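PDB 6N1B: carbohydrate-binding protein, which probably removes the acetyl group from the N-acetylgalactosamine of the blood group A antigen, a step in converting A to O type blood. Local coordinates for residues Q36-Y41 with S87-S92; V57-E62 with R353-A358. All coordinates share one frame; numbering follows the deposited sequence.

How the contacts relate
The fold is a five-bladed beta-propeller, and both contacts lie at the seam where its ends meet. From the N terminus, strand 30-31 is the outer edge of the last blade; the loop that follows carries 36-41 over to the first blade. Contact 1 joins that loop to strand 87-91, the far strand of the first blade, closing a loop of 45 residues that holds the first two strands of that blade. Contact 2 starts within that loop, at 57-62, and reaches on to 353-358, so the two cross. It spans nearly the whole ring, tying the first blade to the last. The contacts also meet: Gln36 OE1 packs 3.3 Å from Trp355 CD1, while the same oxygen is hydrogen-bonded to Trp97 NE1.

Contact 1 (Q36-Y41 with S87-S92); sequences QDFPAY and SIVASS
Val89 and Phe38 meet because both first torsions place a carbon in the space between loop and strand. With CG anti to its carbonyl carbon (chi1 -71°), Phe38 brings its ring close to strand 87-91; Val89, with CG1 likewise anti to the carbonyl carbon (chi1 -78°), leaves CG2 between the backbone N and the carbonyl carbon, and each methyl meets a different partner. This strand is the third of the first blade of a five-bladed beta-propeller, and 36-41 is the loop arriving from the last blade. Val89 CG2 lies 3.7 Å from Phe38 CE2 and 3.8 Å from CD2, approaching the ring obliquely. Val89 CG1 rests against Pro39, 3.8 Å from CD and 4.0 Å from CG. A branched residue suits this place, since one valine can serve both an aromatic ring and a proline ring. Proline gives the loop a compact apolar surface, and its carbonyl oxygen still takes a hydrogen bond from Tyr73 of the middle strand. Ile389 of the last blade also touches Phe38, and Trp97 packs against Val89. Farther along the loop, one water donates to Ser87 OG at 2.9 Å and accepts a weak hydrogen bond from Tyr41 N at 3.0 Å.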
ATOM      1  N   GLN A  36      -5.270  -9.107 -11.174  1.00  9.37           N
ATOM      2  CA  GLN A  36      -5.287 -10.225 -10.244  1.00  9.69           C
ATOM      3  C   GLN A  36      -6.575 -10.209  -9.524  1.00 10.08           C
ATOM      4  O   GLN A  36      -7.177  -9.188  -9.205  1.00 11.37           O
ATOM      5  CB  GLN A  36      -4.088 -10.161  -9.278  1.00 10.75           C
ATOM      6  CG  GLN A  36      -2.787 -10.426  -9.996  1.00 12.41           C
ATOM      7  CD  GLN A  36      -1.586 -10.539  -9.102  1.00 10.16           C
ATOM      8  OE1 GLN A  36      -1.644 -10.267  -7.914  1.00 10.66           O
ATOM      9  NE2 GLN A  36      -0.437 -10.877  -9.710  1.00 10.40           N
ATOM     10  N   ASP A  37      -7.112 -11.424  -9.233  1.00 11.04           N
ATOM     11  CA  ASP A  37      -8.395 -11.529  -8.520  1.00 12.06           C
ATOM     12  C   ASP A  37      -8.224 -11.416  -7.025  1.00 12.30           C
ATOM     13  O   ASP A  37      -7.674 -12.275  -6.397  1.00 17.68           O
ATOM     14  CB  ASP A  37      -9.116 -12.810  -8.899  1.00 14.83           C
ATOM     15  CG  ASP A  37      -9.581 -12.762 -10.284  1.00 18.43           C
ATOM     16  OD1 ASP A  37     -10.322 -11.836 -10.736  1.00 17.90           O
ATOM     17  OD2 ASP A  37      -9.174 -13.669 -11.028  1.00 18.09           O
ATOM     18  N   PHE A  38      -8.717 -10.374  -6.442  1.00 12.69           N
ATOM     19  CA  PHE A  38      -8.815 -10.200  -5.013  1.00 11.94           C
ATOM     20  C   PHE A  38     -10.282 -10.208  -4.602  1.00 13.19           C
ATOM     21  O   PHE A  38     -11.068  -9.500  -5.255  1.00 16.23           O
ATOM     22  CB  PHE A  38      -8.178  -8.904  -4.529  1.00 13.13           C
ATOM     23  CG  PHE A  38      -6.664  -8.830  -4.580  1.00 11.18           C
ATOM     24  CD1 PHE A  38      -5.885  -8.779  -5.740  1.00 13.04           C
ATOM     25  CD2 PHE A  38      -5.966  -8.868  -3.376  1.00 12.03           C
ATOM     26  CE1 PHE A  38      -4.500  -8.749  -5.696  1.00 13.70           C
ATOM     27  CE2 PHE A  38      -4.606  -8.846  -3.356  1.00 12.88           C
ATOM     28  CZ  PHE A  38      -3.898  -8.800  -4.493  1.00 12.54           C
ATOM     29  N   PRO A  39     -10.665 -10.936  -3.582  1.00 13.39           N
ATOM     30  CA  PRO A  39     -12.062 -10.968  -3.161  1.00 15.57           C
ATOM     31  C   PRO A  39     -12.410  -9.734  -2.365  1.00 15.34           C
ATOM     32  O   PRO A  39     -11.620  -9.255  -1.545  1.00 19.79           O
ATOM     33  CB  PRO A  39     -12.130 -12.251  -2.383  1.00 15.11           C
ATOM     34  CG  PRO A  39     -10.786 -12.362  -1.771  1.00 15.25           C
ATOM     35  CD  PRO A  39      -9.819 -11.811  -2.757  1.00 15.06           C
ATOM     36  N   ALA A  40     -13.545  -9.151  -2.594  1.00 12.59           N
ATOM     37  CA  ALA A  40     -14.061  -8.119  -1.760  1.00 11.14           C
ATOM     38  C   ALA A  40     -15.374  -8.568  -1.126  1.00 10.62           C
ATOM     39  O   ALA A  40     -16.248  -9.159  -1.775  1.00 12.86           O
ATOM     40  CB  ALA A  40     -14.343  -6.822  -2.514  1.00 11.38           C
ATOM     41  N   TYR A  41     -15.539  -8.224   0.158  1.00 10.58           N
ATOM     42  CA  TYR A  41     -16.686  -8.772   0.960  1.00 12.05           C
ATOM     43  C   TYR A  41     -18.014  -8.170   0.564  1.00 10.47           C
ATOM     44  O   TYR A  41     -19.047  -8.735   0.879  1.00 14.06           O
ATOM     45  CB  TYR A  41     -16.443  -8.627   2.481  1.00 13.34           C
ATOM     46  CG  TYR A  41     -16.687  -7.181   2.948  1.00 11.49           C
ATOM     47  CD1 TYR A  41     -15.748  -6.162   2.804  1.00 12.21           C
ATOM     48  CD2 TYR A  41     -17.900  -6.804   3.533  1.00 13.20           C
ATOM     49  CE1 TYR A  41     -16.041  -4.883   3.186  1.00 12.05           C
ATOM     50  CE2 TYR A  41     -18.164  -5.510   3.927  1.00 12.60           C
ATOM     51  CZ  TYR A  41     -17.182  -4.573   3.743  1.00 12.28           C
ATOM     52  OH  TYR A  41     -17.448  -3.261   4.141  1.00 12.79           O
ATOM     53  N   SER A  87      -8.405  -6.015   4.463  1.00  8.11           N
ATOM     54  CA  SER A  87      -8.693  -7.390   4.129  1.00  8.16           C
ATOM     55  C   SER A  87      -7.358  -8.098   3.862  1.00  8.14           C
ATOM     56  O   SER A  87      -6.399  -7.472   3.401  1.00  8.98           O
ATOM     57  CB  SER A  87      -9.618  -7.420   2.902  1.00  9.98           C
ATOM     58  OG  SER A  87     -10.899  -6.850   3.204  1.00  9.97           O
ATOM     59  N   ILE A  88      -7.352  -9.424   4.122  1.00  8.78           N
ATOM     60  CA  ILE A  88      -6.117 -10.221   3.984  1.00  9.38           C
ATOM     61  C   ILE A  88      -6.333 -11.377   2.984  1.00  8.49           C
ATOM     62  O   ILE A  88      -7.401 -12.067   3.025  1.00  9.86           O
ATOM     63  CB  ILE A  88      -5.734 -10.809   5.346  1.00  9.21           C
ATOM     64  CG1 ILE A  88      -5.353  -9.713   6.334  1.00 10.22           C
ATOM     65  CG2 ILE A  88      -4.679 -11.929   5.297  1.00  9.60           C
ATOM     66  CD1 ILE A  88      -3.978  -9.103   6.076  1.00 11.34           C
ATOM     67  N   VAL A  89      -5.303 -11.595   2.164  1.00  8.18           N
ATOM     68  CA  VAL A  89      -5.210 -12.821   1.373  1.00  9.09           C
ATOM     69  C   VAL A  89      -3.757 -13.335   1.501  1.00  9.48           C
ATOM     70  O   VAL A  89      -2.827 -12.618   1.909  1.00  9.72           O
ATOM     71  CB  VAL A  89      -5.616 -12.622  -0.105  1.00 10.06           C
ATOM     72  CG1 VAL A  89      -7.127 -12.564  -0.243  1.00 11.53           C
ATOM     73  CG2 VAL A  89      -4.930 -11.423  -0.734  1.00  9.70           C
ATOM     74  N   ALA A  90      -3.542 -14.577   1.059  1.00  9.71           N
ATOM     75  CA  ALA A  90      -2.285 -15.239   0.989  1.00  9.87           C
ATOM     76  C   ALA A  90      -2.115 -15.972  -0.343  1.00  8.86           C
ATOM     77  O   ALA A  90      -3.148 -16.217  -1.020  1.00 10.34           O
ATOM     78  CB  ALA A  90      -2.021 -16.192   2.173  1.00 10.36           C
ATOM     79  N   SER A  91      -0.863 -16.295  -0.710  1.00  8.99           N
ATOM     80  CA  SER A  91      -0.608 -16.936  -1.957  1.00  9.98           C
ATOM     81  C   SER A  91       0.653 -17.718  -1.875  1.00  9.71           C
ATOM     82  O   SER A  91       1.573 -17.361  -1.126  1.00  9.30           O
ATOM     83  CB  SER A  91      -0.503 -15.810  -3.061  1.00 12.78           C
ATOM     84  OG  SER A  91      -0.246 -16.386  -4.298  1.00 14.05           O
ATOM     85  N   SER A  92       0.764 -18.740  -2.727  1.00 10.34           N
ATOM     86  CA  SER A  92       2.003 -19.419  -2.972  1.00 11.41           C
ATOM     87  C   SER A  92       2.849 -18.897  -4.154  1.00 12.21           C
ATOM     88  O   SER A  92       3.942 -19.353  -4.369  1.00 15.09           O
ATOM     89  CB  SER A  92       1.785 -20.921  -3.113  1.00 15.04           C
ATOM     90  OG  SER A  92       1.026 -21.129  -4.232  1.00 20.50           O
TER
HETATM   91  O   HOH W   1     -12.949  -8.046   1.589  1.00 14.06           O

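Contact 2 (V57-E62 with R353-A358); sequences VVVLEE and RVWYSA
Trp355 lays one face of its indole against Val57, so that segments 57-62 and 353-358 meet by apolar packing, with no hydrogen bond between them. Starting at the root, Trp355 CB lies 4.1 Å from Val57 CG2. The torsion about CA and CB, chi1 -67°, sets the ring anti to the carbonyl carbon and swings it out from strand 351-361 to meet strand 52-60. The same methyl, Val57 CG2, then sits over one face of the indole, offset toward the rim near the CB end, 3.8 Å from Trp355 CG and 3.7 Å from Trp355 CD2. It makes a CH-pi contact with the five-membered ring, 24° off the ring normal. On the six-membered ring, Trp355 CE3 comes 4.0 Å from Val57 CB, and Trp355 CZ3 is 4.0 Å from Val57 CG1. At the far end, Trp355 CH2 meets Val59 CG2 at 4.1 Å, an oblique approach, and also lies over one face of the Arg353 guanidinium, offset toward its rim. Beta-branched valines two residues apart suit a strand and offer methyls on one side to the long, flat indole, which is broad enough to span both. Its one polar atom, NE1, is satisfied by a hydrogen bond to Gly94 O. Tyr391 meets the indole edge-to-face from strand 385-395, next in the last blade. On the other side of strand 351-361 in that sheet runs strand 333-342, whose Ser338 hydrogen-bonds through OG to Val57 N, while strand 52-60 pairs with 67-75 in the first blade.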
ATOM      1  N   VAL A  57       2.035  -5.963  -0.246  1.00  8.92           N
ATOM      2  CA  VAL A  57       2.396  -7.358  -0.286  1.00  8.59           C
ATOM      3  C   VAL A  57       3.662  -7.596   0.529  1.00  9.12           C
ATOM      4  O   VAL A  57       4.577  -6.761   0.508  1.00  9.35           O
ATOM      5  CB  VAL A  57       2.638  -7.759  -1.758  1.00  8.26           C
ATOM      6  CG1 VAL A  57       3.079  -9.202  -1.886  1.00 10.18           C
ATOM      7  CG2 VAL A  57       1.342  -7.615  -2.550  1.00 10.72           C
ATOM      8  N   VAL A  58       3.686  -8.701   1.278  1.00  8.82           N
ATOM      9  CA  VAL A  58       4.846  -9.184   2.002  1.00  9.61           C
ATOM     10  C   VAL A  58       5.298 -10.499   1.337  1.00  9.37           C
ATOM     11  O   VAL A  58       4.480 -11.398   1.202  1.00  9.74           O
ATOM     12  CB  VAL A  58       4.529  -9.418   3.487  1.00 10.29           C
ATOM     13  CG1 VAL A  58       5.743 -10.038   4.177  1.00 12.61           C
ATOM     14  CG2 VAL A  58       4.082  -8.139   4.219  1.00 10.84           C
ATOM     15  N   VAL A  59       6.547 -10.492   0.887  1.00  9.62           N
ATOM     16  CA  VAL A  59       7.155 -11.686   0.284  1.00  9.97           C
ATOM     17  C   VAL A  59       8.216 -12.242   1.222  1.00  9.25           C
ATOM     18  O   VAL A  59       9.176 -11.543   1.503  1.00 12.21           O
ATOM     19  CB  VAL A  59       7.777 -11.398  -1.124  1.00 10.98           C
ATOM     20  CG1 VAL A  59       8.255 -12.715  -1.766  1.00 13.48           C
ATOM     21  CG2 VAL A  59       6.752 -10.699  -1.987  1.00 11.79           C
ATOM     22  N   LEU A  60       8.109 -13.484   1.634  1.00 10.63           N
ATOM     23  CA  LEU A  60       9.026 -14.112   2.567  1.00 11.88           C
ATOM     24  C   LEU A  60       9.830 -15.217   1.882  1.00 14.08           C
ATOM     25  O   LEU A  60       9.352 -15.831   0.967  1.00 16.99           O
ATOM     26  CB  LEU A  60       8.175 -14.746   3.656  1.00 11.30           C
ATOM     27  CG  LEU A  60       7.269 -13.867   4.407  1.00 15.07           C
ATOM     28  CD1 LEU A  60       6.355 -14.690   5.340  1.00 22.33           C
ATOM     29  CD2 LEU A  60       7.963 -12.750   5.199  1.00 18.83           C
ATOM     30  N   GLU A  61      10.988 -15.485   2.516  1.00 19.29           N
ATOM     31  CA  GLU A  61      11.892 -16.473   2.135  1.00 24.27           C
ATOM     32  C   GLU A  61      11.395 -17.916   2.379  1.00 18.92           C
ATOM     33  O   GLU A  61      11.643 -18.905   1.629  1.00 20.65           O
ATOM     34  CB  GLU A  61      13.271 -16.172   2.963  1.00 29.78           C
ATOM     35  CG  GLU A  61      13.322 -14.754   3.617  1.00 57.24           C
ATOM     36  CD  GLU A  61      12.364 -14.598   4.841  1.00 61.27           C
ATOM     37  OE1 GLU A  61      12.263 -15.634   5.657  1.00 89.21           O
ATOM     38  OE2 GLU A  61      11.763 -13.478   4.979  1.00 32.84           O
ATOM     39  N   GLU A  62      10.663 -18.012   3.448  1.00 15.60           N
ATOM     40  CA  GLU A  62      10.099 -19.268   3.949  1.00 14.32           C
ATOM     41  C   GLU A  62       8.670 -19.023   4.315  1.00 13.07           C
ATOM     42  O   GLU A  62       8.265 -17.918   4.690  1.00 14.70           O
ATOM     43  CB  GLU A  62      10.888 -19.671   5.180  1.00 18.23           C
ATOM     44  CG  GLU A  62      12.356 -20.026   4.955  1.00 24.33           C
ATOM     45  CD  GLU A  62      13.125 -20.107   6.249  1.00 54.85           C
ATOM     46  OE1 GLU A  62      12.585 -20.015   7.310  1.00104.43           O
ATOM     47  OE2 GLU A  62      14.328 -20.263   6.075  1.00 68.51           O
ATOM     48  N   ARG A 353       9.265  -6.551  -8.694  1.00  8.97           N
ATOM     49  CA  ARG A 353       7.920  -7.172  -8.712  1.00  9.14           C
ATOM     50  C   ARG A 353       6.958  -6.157  -8.160  1.00  8.66           C
ATOM     51  O   ARG A 353       7.127  -5.769  -7.001  1.00  9.49           O
ATOM     52  CB  ARG A 353       7.891  -8.466  -7.984  1.00  9.50           C
ATOM     53  CG  ARG A 353       8.897  -9.508  -8.525  1.00 10.91           C
ATOM     54  CD  ARG A 353       8.798 -10.833  -7.843  1.00 10.67           C
ATOM     55  NE  ARG A 353       7.526 -11.472  -8.092  1.00 11.09           N
ATOM     56  CZ  ARG A 353       7.176 -12.596  -7.489  1.00 10.79           C
ATOM     57  NH1 ARG A 353       7.957 -13.200  -6.678  1.00 13.60           N
ATOM     58  NH2 ARG A 353       5.938 -13.162  -7.727  1.00 12.60           N
ATOM     59  N   VAL A 354       5.958  -5.722  -8.952  1.00  8.78           N
ATOM     60  CA  VAL A 354       5.121  -4.594  -8.574  1.00  8.38           C
ATOM     61  C   VAL A 354       3.690  -4.982  -8.635  1.00  7.50           C
ATOM     62  O   VAL A 354       3.152  -5.286  -9.743  1.00  9.23           O
ATOM     63  CB  VAL A 354       5.405  -3.331  -9.387  1.00  9.57           C
ATOM     64  CG1 VAL A 354       4.535  -2.173  -8.941  1.00 10.24           C
ATOM     65  CG2 VAL A 354       6.929  -3.004  -9.338  1.00 11.17           C
ATOM     66  N   TRP A 355       2.968  -4.968  -7.546  1.00  8.20           N
ATOM     67  CA  TRP A 355       1.475  -5.144  -7.469  1.00  8.87           C
ATOM     68  C   TRP A 355       0.936  -3.763  -7.489  1.00  8.86           C
ATOM     69  O   TRP A 355       1.097  -2.981  -6.538  1.00  8.95           O
ATOM     70  CB  TRP A 355       1.097  -5.960  -6.243  1.00  8.45           C
ATOM     71  CG  TRP A 355       1.559  -7.393  -6.292  1.00  8.21           C
ATOM     72  CD1 TRP A 355       0.788  -8.429  -6.693  1.00 10.36           C
ATOM     73  CD2 TRP A 355       2.857  -7.944  -5.953  1.00  8.61           C
ATOM     74  NE1 TRP A 355       1.565  -9.574  -6.661  1.00  9.98           N
ATOM     75  CE2 TRP A 355       2.811  -9.321  -6.177  1.00  9.58           C
ATOM     76  CE3 TRP A 355       4.064  -7.408  -5.447  1.00  8.93           C
ATOM     77  CZ2 TRP A 355       3.909 -10.132  -5.987  1.00 10.52           C
ATOM     78  CZ3 TRP A 355       5.121  -8.200  -5.225  1.00  9.59           C
ATOM     79  CH2 TRP A 355       5.051  -9.567  -5.509  1.00 10.09           C
ATOM     80  N   TYR A 356       0.333  -3.348  -8.639  1.00  9.01           N
ATOM     81  CA  TYR A 356      -0.151  -2.002  -8.815  1.00  8.62           C
ATOM     82  C   TYR A 356      -1.629  -1.915  -8.801  1.00  8.49           C
ATOM     83  O   TYR A 356      -2.300  -2.737  -9.449  1.00 10.95           O
ATOM     84  CB  TYR A 356       0.443  -1.316 -10.062  1.00  9.22           C
ATOM     85  CG  TYR A 356      -0.109  -1.680 -11.432  1.00  8.24           C
ATOM     86  CD1 TYR A 356       0.407  -2.772 -12.138  1.00  9.39           C
ATOM     87  CD2 TYR A 356      -1.002  -0.909 -12.028  1.00  9.02           C
ATOM     88  CE1 TYR A 356      -0.020  -3.051 -13.461  1.00  8.60           C
ATOM     89  CE2 TYR A 356      -1.407  -1.127 -13.328  1.00  9.01           C
ATOM     90  CZ  TYR A 356      -0.933  -2.151 -14.067  1.00  9.30           C
ATOM     91  OH  TYR A 356      -1.287  -2.406 -15.350  1.00 10.06           O
ATOM     92  N   SER A 357      -2.204  -0.964  -8.101  1.00  8.72           N
ATOM     93  CA  SER A 357      -3.613  -0.692  -8.260  1.00  8.43           C
ATOM     94  C   SER A 357      -3.838   0.403  -9.267  1.00  7.62           C
ATOM     95  O   SER A 357      -2.892   1.196  -9.570  1.00  8.62           O
ATOM     96  CB  SER A 357      -4.292  -0.469  -6.924  1.00  8.96           C
ATOM     97  OG  SER A 357      -3.882   0.743  -6.264  1.00  9.07           O
ATOM     98  N   ALA A 358      -5.025   0.423  -9.861  1.00  8.24           N
ATOM     99  CA  ALA A 358      -5.345   1.419 -10.887  1.00  8.44           C
ATOM    100  C   ALA A 358      -6.854   1.523 -11.004  1.00  8.29           C
ATOM    101  O   ALA A 358      -7.609   0.780 -10.397  1.00  8.44           O
ATOM    102  CB  ALA A 358      -4.684   1.084 -12.206  1.00  9.34           C
TER